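Local coordinates for putative molybdenum cofactor biosynthesis protein (Corynebacterium diphtheriae, PDB 2G2C) that probably takes part in molybdenum cofactor biosynthesis, with a domain of the family thought to bind molybdopterin, at residues A9-S14 against E60-A65; D56-A61 against N85-A90; N138-S143 against T147-V152. All coordinates share one frame; numbering follows the deposited sequence.

Interaction 1 (A9-S14 against E60-A65); sequences AIIVVS and EAIATA
Ala9 and Ala65 meet methyl to methyl, CB of Ala9 lying 3.6 Å from CB of Ala65, and here the CA atoms of the two segments are nearest, 6.3 Å apart between Ala9 and Ala65. Two residues on, Ile11 makes the larger part of the contact. Its CD1 rests over the helix backbone, 3.7 Å from the carbonyl O of Ala61, and also touches two side chains: CB of Ala61 and CG1 of Ile62, each 3.8 Å from Ile11 CD1. The second branch of Ile11, CG2, lies 3.9 Å from Ala61 CB, so the fork of the isoleucine clasps one alanine methyl. CG1 sits anti to the carbonyl carbon (chi1 -60°), and with chi2 extended at 165° this carries CD1 out to the helix.

These residues join strand 5-13 to helix 55-67, which runs nearly antiparallel to it (173°), the layering of an alpha/beta fold with helices packed on a largely parallel sheet. With the axes 9.5 Å apart, small residues suit the helix face: Ala61 and Ala65, one turn apart, let the backbone settle close to the sheet, while the branched isoleucine fills the span from the strand.

Further out, backbone hydrogen bonds join Ala9 and Ile11 to strand 72-76 and Ile10 to strand 42-51. The side chain of Ile11 is also flanked by Val49 and Val51 from one neighbouring strand and Ile73 and Thr75 from the other. Ile10 points to the opposite side of the sheet, where Leu27, Leu30 and Met34 of helix 26-34 pack against it.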
ATOM      1  N   ALA A   9      -4.205   0.233  -6.950  1.00 11.20           N
ATOM      2  CA  ALA A   9      -2.897  -0.145  -7.504  1.00 11.35           C
ATOM      3  C   ALA A   9      -2.116  -0.941  -6.505  1.00 11.90           C
ATOM      4  O   ALA A   9      -2.118  -0.638  -5.280  1.00 12.51           O
ATOM      5  CB  ALA A   9      -2.076   1.095  -7.942  1.00 11.89           C
ATOM      6  N   ILE A  10      -1.415  -1.936  -7.022  1.00 11.06           N
ATOM      7  CA  ILE A  10      -0.483  -2.712  -6.192  1.00 11.35           C
ATOM      8  C   ILE A  10       0.953  -2.438  -6.630  1.00 12.21           C
ATOM      9  O   ILE A  10       1.242  -2.416  -7.858  1.00 12.09           O
ATOM     10  CB  ILE A  10      -0.786  -4.232  -6.285  1.00 11.33           C
ATOM     11  CG1 ILE A  10      -2.186  -4.514  -5.680  1.00 10.58           C
ATOM     12  CG2 ILE A  10       0.398  -5.078  -5.708  1.00 11.61           C
ATOM     13  CD1 ILE A  10      -2.731  -5.906  -5.963  1.00 11.82           C
ATOM     14  N   ILE A  11       1.827  -2.231  -5.645  1.00 10.41           N
ATOM     15  CA  ILE A  11       3.261  -2.009  -5.928  1.00 10.84           C
ATOM     16  C   ILE A  11       4.072  -2.955  -5.068  1.00 11.01           C
ATOM     17  O   ILE A  11       4.104  -2.815  -3.838  1.00 11.50           O
ATOM     18  CB  ILE A  11       3.675  -0.546  -5.620  1.00 10.31           C
ATOM     19  CG1 ILE A  11       2.843   0.398  -6.506  1.00 12.51           C
ATOM     20  CG2 ILE A  11       5.171  -0.377  -5.807  1.00 11.75           C
ATOM     21  CD1 ILE A  11       2.879   1.897  -6.064  1.00 12.15           C
ATOM     22  N   VAL A  12       4.652  -3.974  -5.702  1.00 11.72           N
ATOM     23  CA  VAL A  12       5.463  -4.910  -4.946  1.00 11.44           C
ATOM     24  C   VAL A  12       6.928  -4.455  -5.038  1.00 11.82           C
ATOM     25  O   VAL A  12       7.454  -4.257  -6.117  1.00 12.77           O
ATOM     26  CB  VAL A  12       5.275  -6.357  -5.477  1.00 11.83           C
ATOM     27  CG1 VAL A  12       6.288  -7.282  -4.860  1.00 12.11           C
ATOM     28  CG2 VAL A  12       3.844  -6.823  -5.210  1.00 13.67           C
ATOM     29  N   VAL A  13       7.556  -4.272  -3.885  1.00 11.90           N
ATOM     30  CA  VAL A  13       8.871  -3.659  -3.816  1.00 12.36           C
ATOM     31  C   VAL A  13       9.866  -4.760  -3.403  1.00 13.24           C
ATOM     32  O   VAL A  13       9.840  -5.242  -2.249  1.00 13.49           O
ATOM     33  CB  VAL A  13       8.876  -2.484  -2.783  1.00 12.32           C
ATOM     34  CG1 VAL A  13      10.246  -1.797  -2.709  1.00 14.34           C
ATOM     35  CG2 VAL A  13       7.731  -1.459  -3.079  1.00 12.94           C
ATOM     36  N   SER A  14      10.706  -5.174  -4.355  1.00 13.72           N
ATOM     37  CA  SER A  14      11.601  -6.317  -4.114  1.00 14.60           C
ATOM     38  C   SER A  14      12.599  -6.472  -5.221  1.00 15.01           C
ATOM     39  O   SER A  14      12.207  -6.605  -6.365  1.00 15.42           O
ATOM     40  CB  SER A  14      10.779  -7.614  -4.090  1.00 15.90           C
ATOM     41  OG  SER A  14      11.630  -8.783  -4.094  1.00 16.83           O
ATOM     42  N   GLU A  60       8.393   6.845  -7.944  1.00 11.45           N
ATOM     43  CA  GLU A  60       7.913   6.847  -9.336  1.00 12.62           C
ATOM     44  C   GLU A  60       6.661   5.986  -9.458  1.00 12.07           C
ATOM     45  O   GLU A  60       5.701   6.364 -10.112  1.00 12.00           O
ATOM     46  CB  GLU A  60       8.994   6.326 -10.264  1.00 13.89           C
ATOM     47  CG  GLU A  60       8.578   6.242 -11.683  1.00 17.90           C
ATOM     48  CD  GLU A  60       9.685   5.699 -12.565  1.00 25.44           C
ATOM     49  OE1 GLU A  60      10.387   4.705 -12.172  1.00 25.90           O
ATOM     50  OE2 GLU A  60       9.860   6.277 -13.659  1.00 27.25           O
ATOM     51  N   ALA A  61       6.683   4.803  -8.836  1.00 11.36           N
ATOM     52  CA  ALA A  61       5.514   3.917  -8.891  1.00 11.73           C
ATOM     53  C   ALA A  61       4.250   4.517  -8.245  1.00 10.64           C
ATOM     54  O   ALA A  61       3.135   4.366  -8.770  1.00 12.68           O
ATOM     55  CB  ALA A  61       5.856   2.565  -8.282  1.00 11.67           C
ATOM     56  N   ILE A  62       4.418   5.181  -7.083  1.00 10.27           N
ATOM     57  CA  ILE A  62       3.264   5.790  -6.448  1.00  9.66           C
ATOM     58  C   ILE A  62       2.716   6.967  -7.263  1.00 10.28           C
ATOM     59  O   ILE A  62       1.494   7.085  -7.447  1.00 11.33           O
ATOM     60  CB  ILE A  62       3.603   6.250  -5.011  1.00  9.26           C
ATOM     61  CG1 ILE A  62       3.898   5.019  -4.121  1.00 11.51           C
ATOM     62  CG2 ILE A  62       2.461   7.034  -4.439  1.00 11.39           C
ATOM     63  CD1 ILE A  62       4.385   5.369  -2.675  1.00 11.30           C
ATOM     64  N   ALA A  63       3.613   7.855  -7.708  1.00 10.67           N
ATOM     65  CA  ALA A  63       3.197   9.036  -8.459  1.00 11.23           C
ATOM     66  C   ALA A  63       2.474   8.575  -9.750  1.00 11.95           C
ATOM     67  O   ALA A  63       1.451   9.148 -10.149  1.00 11.71           O
ATOM     68  CB  ALA A  63       4.396   9.881  -8.822  1.00 12.15           C
ATOM     69  N   THR A  64       3.007   7.543 -10.405  1.00 11.72           N
ATOM     70  CA  THR A  64       2.357   7.009 -11.602  1.00 12.63           C
ATOM     71  C   THR A  64       0.945   6.480 -11.300  1.00 12.32           C
ATOM     72  O   THR A  64      -0.028   6.765 -12.020  1.00 13.63           O
ATOM     73  CB  THR A  64       3.229   5.922 -12.249  1.00 13.90           C
ATOM     74  OG1 THR A  64       4.432   6.527 -12.755  1.00 15.56           O
ATOM     75  CG2 THR A  64       2.472   5.255 -13.365  1.00 13.17           C
ATOM     76  N   ALA A  65       0.825   5.683 -10.236  1.00 11.32           N
ATOM     77  CA  ALA A  65      -0.504   5.175  -9.909  1.00 11.76           C
ATOM     78  C   ALA A  65      -1.495   6.303  -9.589  1.00 11.73           C
ATOM     79  O   ALA A  65      -2.660   6.262 -10.011  1.00 12.58           O
ATOM     80  CB  ALA A  65      -0.428   4.203  -8.760  1.00 12.47           C
TER

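Interaction 2 (D56-A61 against N85-A90); sequences DTVVEA and NQTPEA
Val58 faces Ala90 and Thr87 where helix 55-67 packs against the first turn of helix 87-92, two helices of an alpha/beta domain that probably binds molybdopterin. Followed outward, Val58 meets the second helix from its branch point onward. Its CB already lies 3.7 Å from the CB of Ala90. Beyond it the side chain forks: CG1, anti to the backbone N (chi1 175°), approaches the same methyl, with Val58 CG1 3.6 Å from Ala90 CB. The other branch, CG2, turns to the start of the helix and lies 3.9 Å from OG1 of Thr87, the two side chains crossing at about a right angle. That is packing of a methyl against a hydroxyl oxygen whose polar needs are met by other atoms: Thr87 OG1 is hydrogen-bonded to the backbone O of Gly77, and weakly to Gly78 O. Threonine therefore suits the site, since its hydroxyl can anchor the helix start to the glycine loop after strand 72-76.

Two consecutive residues of the longer helix, Val58 and Val59, pack on Ala90. Its small side chain permits a close backbone approach, the CA atoms of Val59 and Ala90 being 5.3 Å apart, and Val58 CG1 and Val59 CG2 both rest on Ala90 CB, so that two beta-branched residues share one small methyl. Phe94 packs on Val59 as well. Within the short helix, Ala90 N donates to the carbonyl O of Gln86, which occupies the N-cap position. Val59 contributes the branch beside its backbone N: its CG2 stands 3.6 Å from Ala90 CB and 3.9 Å from Ala90 CA.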
ATOM      1  N   ASP A  56      13.657   6.288  -5.081  1.00 11.95           N
ATOM      2  CA  ASP A  56      13.220   6.787  -6.377  0.50 11.51           C
ATOM      3  C   ASP A  56      12.247   5.844  -7.088  1.00 11.70           C
ATOM      4  O   ASP A  56      11.284   6.290  -7.712  1.00 12.24           O
ATOM      5  CB  ASP A  56      14.434   7.071  -7.245  0.50 11.59           C
ATOM      6  CG  ASP A  56      15.467   7.948  -6.530  0.50 12.16           C
ATOM      7  OD1 ASP A  56      15.417   9.186  -6.727  0.50 13.88           O
ATOM      8  OD2 ASP A  56      16.296   7.400  -5.768  0.50 12.47           O
ATOM      9  N   THR A  57      12.517   4.551  -7.001  1.00 11.51           N
ATOM     10  CA  THR A  57      11.654   3.566  -7.663  1.00 11.80           C
ATOM     11  C   THR A  57      10.244   3.556  -7.057  1.00 10.41           C
ATOM     12  O   THR A  57       9.227   3.494  -7.773  1.00 12.55           O
ATOM     13  CB  THR A  57      12.241   2.175  -7.576  1.00 12.97           C
ATOM     14  OG1 THR A  57      12.654   1.922  -6.228  1.00 14.45           O
ATOM     15  CG2 THR A  57      13.435   2.120  -8.546  1.00 15.09           C
ATOM     16  N   VAL A  58      10.171   3.612  -5.725  1.00 10.28           N
ATOM     17  CA  VAL A  58       8.841   3.615  -5.081  1.00 11.14           C
ATOM     18  C   VAL A  58       8.090   4.937  -5.339  1.00 10.36           C
ATOM     19  O   VAL A  58       6.908   4.950  -5.697  1.00 11.93           O
ATOM     20  CB  VAL A  58       8.964   3.267  -3.599  1.00 11.66           C
ATOM     21  CG1 VAL A  58       7.624   3.388  -2.876  1.00 12.19           C
ATOM     22  CG2 VAL A  58       9.541   1.860  -3.457  1.00 11.44           C
ATOM     23  N   VAL A  59       8.804   6.066  -5.209  1.00 10.85           N
ATOM     24  CA  VAL A  59       8.193   7.352  -5.571  1.00 11.11           C
ATOM     25  C   VAL A  59       7.618   7.348  -6.978  1.00 11.52           C
ATOM     26  O   VAL A  59       6.492   7.808  -7.183  1.00 12.40           O
ATOM     27  CB  VAL A  59       9.183   8.562  -5.430  1.00 11.54           C
ATOM     28  CG1 VAL A  59       8.581   9.848  -6.092  1.00 11.26           C
ATOM     29  CG2 VAL A  59       9.499   8.791  -3.976  1.00 10.54           C
ATOM     30  N   GLU A  60       8.393   6.845  -7.944  1.00 11.45           N
ATOM     31  CA  GLU A  60       7.913   6.847  -9.336  1.00 12.62           C
ATOM     32  C   GLU A  60       6.661   5.986  -9.458  1.00 12.07           C
ATOM     33  O   GLU A  60       5.701   6.364 -10.112  1.00 12.00           O
ATOM     34  CB  GLU A  60       8.994   6.326 -10.264  1.00 13.89           C
ATOM     35  CG  GLU A  60       8.578   6.242 -11.683  1.00 17.90           C
ATOM     36  CD  GLU A  60       9.685   5.699 -12.565  1.00 25.44           C
ATOM     37  OE1 GLU A  60      10.387   4.705 -12.172  1.00 25.90           O
ATOM     38  OE2 GLU A  60       9.860   6.277 -13.659  1.00 27.25           O
ATOM     39  N   ALA A  61       6.683   4.803  -8.836  1.00 11.36           N
ATOM     40  CA  ALA A  61       5.514   3.917  -8.891  1.00 11.73           C
ATOM     41  C   ALA A  61       4.250   4.517  -8.245  1.00 10.64           C
ATOM     42  O   ALA A  61       3.135   4.366  -8.770  1.00 12.68           O
ATOM     43  CB  ALA A  61       5.856   2.565  -8.282  1.00 11.67           C
ATOM     44  N   ASN A  85      15.790   0.047   1.868  1.00 10.64           N
ATOM     45  CA  ASN A  85      14.400  -0.084   2.318  1.00 10.62           C
ATOM     46  C   ASN A  85      13.831   1.303   2.580  1.00 10.98           C
ATOM     47  O   ASN A  85      13.923   1.839   3.701  1.00 11.01           O
ATOM     48  CB  ASN A  85      14.316  -0.881   3.628  1.00 11.00           C
ATOM     49  CG  ASN A  85      14.693  -2.310   3.476  1.00 14.04           C
ATOM     50  OD1 ASN A  85      14.601  -2.901   2.397  1.00 13.79           O
ATOM     51  ND2 ASN A  85      15.087  -2.890   4.577  1.00 13.77           N
ATOM     52  N   GLN A  86      13.263   1.898   1.534  1.00 10.15           N
ATOM     53  CA  GLN A  86      12.835   3.304   1.590  1.00  9.88           C
ATOM     54  C   GLN A  86      11.333   3.441   1.242  1.00 10.21           C
ATOM     55  O   GLN A  86      10.861   4.537   0.920  1.00 10.95           O
ATOM     56  CB  GLN A  86      13.680   4.136   0.632  1.00 10.65           C
ATOM     57  CG  GLN A  86      15.145   4.260   0.982  1.00 11.82           C
ATOM     58  CD  GLN A  86      15.401   5.074   2.234  1.00 11.27           C
ATOM     59  OE1 GLN A  86      16.235   4.690   3.102  1.00 16.96           O
ATOM     60  NE2 GLN A  86      14.646   6.161   2.380  1.00 11.84           N
ATOM     61  N   THR A  87      10.580   2.340   1.333  1.00 10.47           N
ATOM     62  CA  THR A  87       9.156   2.472   1.020  1.00  9.38           C
ATOM     63  C   THR A  87       8.438   3.479   1.930  1.00  9.96           C
ATOM     64  O   THR A  87       7.701   4.311   1.432  1.00 10.66           O
ATOM     65  CB  THR A  87       8.455   1.124   1.025  1.00  9.29           C
ATOM     66  OG1 THR A  87       9.136   0.294   0.076  1.00 10.89           O
ATOM     67  CG2 THR A  87       6.967   1.264   0.707  1.00 11.09           C
ATOM     68  N   PRO A  88       8.654   3.405   3.254  1.00  9.88           N
ATOM     69  CA  PRO A  88       7.948   4.355   4.142  1.00 10.39           C
ATOM     70  C   PRO A  88       8.344   5.815   3.809  1.00 10.49           C
ATOM     71  O   PRO A  88       7.475   6.705   3.823  1.00 11.21           O
ATOM     72  CB  PRO A  88       8.398   3.936   5.556  1.00 11.81           C
ATOM     73  CG  PRO A  88       8.783   2.471   5.349  1.00  9.48           C
ATOM     74  CD  PRO A  88       9.516   2.492   4.035  1.00 10.41           C
ATOM     75  N   GLU A  89       9.636   6.062   3.565  1.00  9.76           N
ATOM     76  CA  GLU A  89      10.112   7.423   3.270  1.00  9.00           C
ATOM     77  C   GLU A  89       9.486   7.917   1.942  1.00  9.82           C
ATOM     78  O   GLU A  89       8.979   9.049   1.840  1.00 10.18           O
ATOM     79  CB  GLU A  89      11.650   7.480   3.172  1.00 10.16           C
ATOM     80  CG  GLU A  89      12.388   7.249   4.520  1.00 11.90           C
ATOM     81  CD  GLU A  89      12.529   5.759   4.974  1.00 12.37           C
ATOM     82  OE1 GLU A  89      11.902   4.824   4.406  1.00 12.05           O
ATOM     83  OE2 GLU A  89      13.317   5.544   5.924  1.00 14.38           O
ATOM     84  N   ALA A  90       9.533   7.052   0.930  1.00  9.02           N
ATOM     85  CA  ALA A  90       8.944   7.409  -0.361  1.00 10.87           C
ATOM     86  C   ALA A  90       7.438   7.713  -0.181  1.00 10.63           C
ATOM     87  O   ALA A  90       6.885   8.688  -0.713  1.00 10.53           O
ATOM     88  CB  ALA A  90       9.171   6.265  -1.404  1.00 11.72           C
TER

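Interaction 3 (N138-S143 against T147-V152); sequences NAPSSS and TDTWAV
Thr147 and Ser143 are linked by the first turn of helix 143-153, which follows strand 135-139 through the loop around Pro140 in a strand-loop-helix unit of the alpha/beta fold. Ser142 holds the N-cap position just ahead of it, its OG bonded to the N of Gly145. The backbone N of Thr147 donates to Ser143 O at 2.9 Å, a fairly straight bond (157°) of the regular helical pattern. The methyl CG2 of Thr147 comes up to the oxygen end of the same carbonyl, 3.2 Å from Ser143 O. With chi1 at 65°, OG1 sits between the backbone N and the carbonyl carbon and bonds to the carbonyl O of Gly144, so threonine can keep its hydroxyl satisfied within the helix.

Two residues on, Thr149 turns back to the strand end. Its OG1, anti to its own carbonyl carbon (chi1 -69°), reaches the ring of Pro140, whose CD is 3.7 Å from Thr149 OG1, and lies 4.1 Å from CB of Ala139. The side chain of Pro140 is also about 4 Å from a bound sodium ion. The small alanine and the compact proline ring allow the helix to come close here, while the hydroxyl finds its polar partners in the carbonyl O of Gly145 and in a water. Trp150 faces another direction, towards Tyr43 and helix 26-34, and Val152 packs on Gln105 and Ile106 of helix 100-109. The water links strand and helix: it donates to Asn138 O at 2.7 Å and is hydrogen-bonded to Thr149 OG1 at 3.0 Å.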
ATOM      1  N   ASN A 138       1.310   0.809   3.357  1.00  9.50           N
ATOM      2  CA  ASN A 138       2.551   0.014   3.213  1.00  9.57           C
ATOM      3  C   ASN A 138       2.417  -1.294   3.977  1.00 11.62           C
ATOM      4  O   ASN A 138       2.313  -1.274   5.217  1.00 12.54           O
ATOM      5  CB  ASN A 138       3.752   0.730   3.850  1.00 10.49           C
ATOM      6  CG  ASN A 138       4.099   2.060   3.212  1.00 10.91           C
ATOM      7  OD1 ASN A 138       4.704   2.879   3.890  1.00 12.37           O
ATOM      8  ND2 ASN A 138       3.804   2.253   1.924  1.00  9.34           N
ATOM      9  N   ALA A 139       2.416  -2.424   3.259  1.00 10.40           N
ATOM     10  CA  ALA A 139       2.486  -3.734   3.921  1.00 11.88           C
ATOM     11  C   ALA A 139       3.892  -4.318   3.874  1.00 12.07           C
ATOM     12  O   ALA A 139       4.702  -3.941   3.038  1.00 11.37           O
ATOM     13  CB  ALA A 139       1.515  -4.708   3.255  1.00 10.54           C
ATOM     14  N   PRO A 140       4.201  -5.244   4.790  1.00 13.05           N
ATOM     15  CA  PRO A 140       5.474  -5.972   4.693  1.00 13.32           C
ATOM     16  C   PRO A 140       5.526  -6.872   3.454  1.00 13.13           C
ATOM     17  O   PRO A 140       4.507  -7.022   2.763  1.00 12.94           O
ATOM     18  CB  PRO A 140       5.505  -6.837   5.970  1.00 14.93           C
ATOM     19  CG  PRO A 140       4.462  -6.186   6.900  1.00 15.42           C
ATOM     20  CD  PRO A 140       3.399  -5.631   5.969  1.00 14.90           C
ATOM     21  N   SER A 141       6.693  -7.472   3.221  1.00 13.63           N
ATOM     22  CA  SER A 141       6.849  -8.351   2.068  0.50 13.67           C
ATOM     23  C   SER A 141       6.166  -9.704   2.286  1.00 14.20           C
ATOM     24  O   SER A 141       5.741 -10.344   1.328  1.00 15.70           O
ATOM     25  CB  SER A 141       8.327  -8.605   1.793  0.50 13.71           C
ATOM     26  OG  SER A 141       8.959  -9.083   2.968  0.50 12.80           O
ATOM     27  N   SER A 142       6.086 -10.120   3.549  1.00 14.14           N
ATOM     28  CA  SER A 142       5.596 -11.471   3.857  1.00 14.26           C
ATOM     29  C   SER A 142       4.097 -11.619   3.689  1.00 14.56           C
ATOM     30  O   SER A 142       3.317 -10.699   3.960  1.00 14.44           O
ATOM     31  CB  SER A 142       6.008 -11.849   5.286  1.00 15.09           C
ATOM     32  OG  SER A 142       5.186 -11.188   6.212  1.00 15.43           O
ATOM     33  N   SER A 143       3.683 -12.827   3.322  1.00 13.98           N
ATOM     34  CA  SER A 143       2.273 -13.052   3.181  1.00 14.76           C
ATOM     35  C   SER A 143       1.551 -12.850   4.512  1.00 15.14           C
ATOM     36  O   SER A 143       0.477 -12.246   4.540  1.00 15.05           O
ATOM     37  CB  SER A 143       2.017 -14.427   2.563  1.00 15.65           C
ATOM     38  OG  SER A 143       2.538 -14.446   1.222  1.00 19.04           O
ATOM     39  N   THR A 147      -1.502 -10.213   5.286  1.00 12.07           N
ATOM     40  CA  THR A 147      -2.843 -10.581   5.787  1.00 13.08           C
ATOM     41  C   THR A 147      -3.206  -9.849   7.083  1.00 12.94           C
ATOM     42  O   THR A 147      -4.378  -9.510   7.311  1.00 13.51           O
ATOM     43  CB  THR A 147      -3.009 -12.111   5.975  1.00 13.22           C
ATOM     44  OG1 THR A 147      -2.136 -12.580   6.999  1.00 13.75           O
ATOM     45  CG2 THR A 147      -2.715 -12.833   4.656  1.00 13.62           C
ATOM     46  N   ASP A 148      -2.213  -9.594   7.930  1.00 14.29           N
ATOM     47  CA  ASP A 148      -2.427  -8.812   9.153  1.00 14.86           C
ATOM     48  C   ASP A 148      -2.737  -7.337   8.826  1.00 14.48           C
ATOM     49  O   ASP A 148      -3.622  -6.715   9.444  1.00 16.26           O
ATOM     50  CB  ASP A 148      -1.225  -8.909  10.081  1.00 16.75           C
ATOM     51  CG  ASP A 148      -1.165 -10.233  10.832  1.00 18.72           C
ATOM     52  OD1 ASP A 148      -2.192 -10.948  10.950  1.00 22.80           O
ATOM     53  OD2 ASP A 148      -0.054 -10.566  11.294  1.00 23.02           O
ATOM     54  N   THR A 149      -2.025  -6.790   7.849  1.00 13.18           N
ATOM     55  CA  THR A 149      -2.318  -5.412   7.440  1.00 13.28           C
ATOM     56  C   THR A 149      -3.738  -5.335   6.906  1.00 13.63           C
ATOM     57  O   THR A 149      -4.515  -4.452   7.277  1.00 13.67           O
ATOM     58  CB  THR A 149      -1.304  -4.949   6.366  1.00 12.61           C
ATOM     59  OG1 THR A 149      -0.027  -4.820   7.006  1.00 14.41           O
ATOM     60  CG2 THR A 149      -1.734  -3.649   5.730  1.00 14.34           C
ATOM     61  N   TRP A 150      -4.083  -6.290   6.032  1.00 11.90           N
ATOM     62  CA  TRP A 150      -5.392  -6.314   5.411  1.00 12.87           C
ATOM     63  C   TRP A 150      -6.506  -6.452   6.451  1.00 12.80           C
ATOM     64  O   TRP A 150      -7.563  -5.826   6.341  1.00 12.78           O
ATOM     65  CB  TRP A 150      -5.475  -7.467   4.392  1.00 13.24           C
ATOM     66  CG  TRP A 150      -6.671  -7.312   3.578  1.00 12.62           C
ATOM     67  CD1 TRP A 150      -7.879  -7.968   3.732  1.00 14.52           C
ATOM     68  CD2 TRP A 150      -6.836  -6.419   2.472  1.00 13.62           C
ATOM     69  NE1 TRP A 150      -8.742  -7.558   2.774  1.00 15.58           N
ATOM     70  CE2 TRP A 150      -8.146  -6.603   1.989  1.00 14.20           C
ATOM     71  CE3 TRP A 150      -5.997  -5.482   1.843  1.00 15.93           C
ATOM     72  CZ2 TRP A 150      -8.657  -5.881   0.899  1.00 15.11           C
ATOM     73  CZ3 TRP A 150      -6.489  -4.767   0.737  1.00 17.01           C
ATOM     74  CH2 TRP A 150      -7.812  -4.971   0.287  1.00 16.24           C
ATOM     75  N   ALA A 151      -6.284  -7.286   7.470  1.00 12.56           N
ATOM     76  CA  ALA A 151      -7.298  -7.483   8.509  1.00 12.76           C
ATOM     77  C   ALA A 151      -7.685  -6.202   9.199  1.00 12.93           C
ATOM     78  O   ALA A 151      -8.824  -6.042   9.650  1.00 13.22           O
ATOM     79  CB  ALA A 151      -6.807  -8.504   9.547  1.00 12.53           C
ATOM     80  N   VAL A 152      -6.722  -5.296   9.333  1.00 12.63           N
ATOM     81  CA  VAL A 152      -7.022  -4.003   9.965  1.00 14.66           C
ATOM     82  C   VAL A 152      -7.612  -2.997   8.979  1.00 14.60           C
ATOM     83  O   VAL A 152      -8.561  -2.257   9.299  1.00 16.06           O
ATOM     84  CB  VAL A 152      -5.775  -3.433  10.638  1.00 14.44           C
ATOM     85  CG1 VAL A 152      -6.012  -1.956  11.075  1.00 16.00           C
ATOM     86  CG2 VAL A 152      -5.356  -4.342  11.830  1.00 14.66           C
TER
HETATM   87  O   HOH W   1       1.429  -2.310   7.558  1.00 18.06           O

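From the N terminus, strand 5-13 comes first, and interaction 1 closes the long excursion through helix 26-34 and strand 42-51 when helix 55-67 returns to cover it. Interaction 2 begins on that same helix, sharing Glu60 and Ala61, and closes a shorter loop through strand 72-76 to helix 87-92, so the two overlap at their junction rather than nest. Val13 joins them by touching both Val58 and Thr87. Interaction 3 follows in series, a tight local closure between strand 135-139 and the helix after it. It meets interaction 2 where Thr87 CG2 packs 3.5 Å from Asn138 ND2, but does not touch interaction 1, though both reach the same sheet.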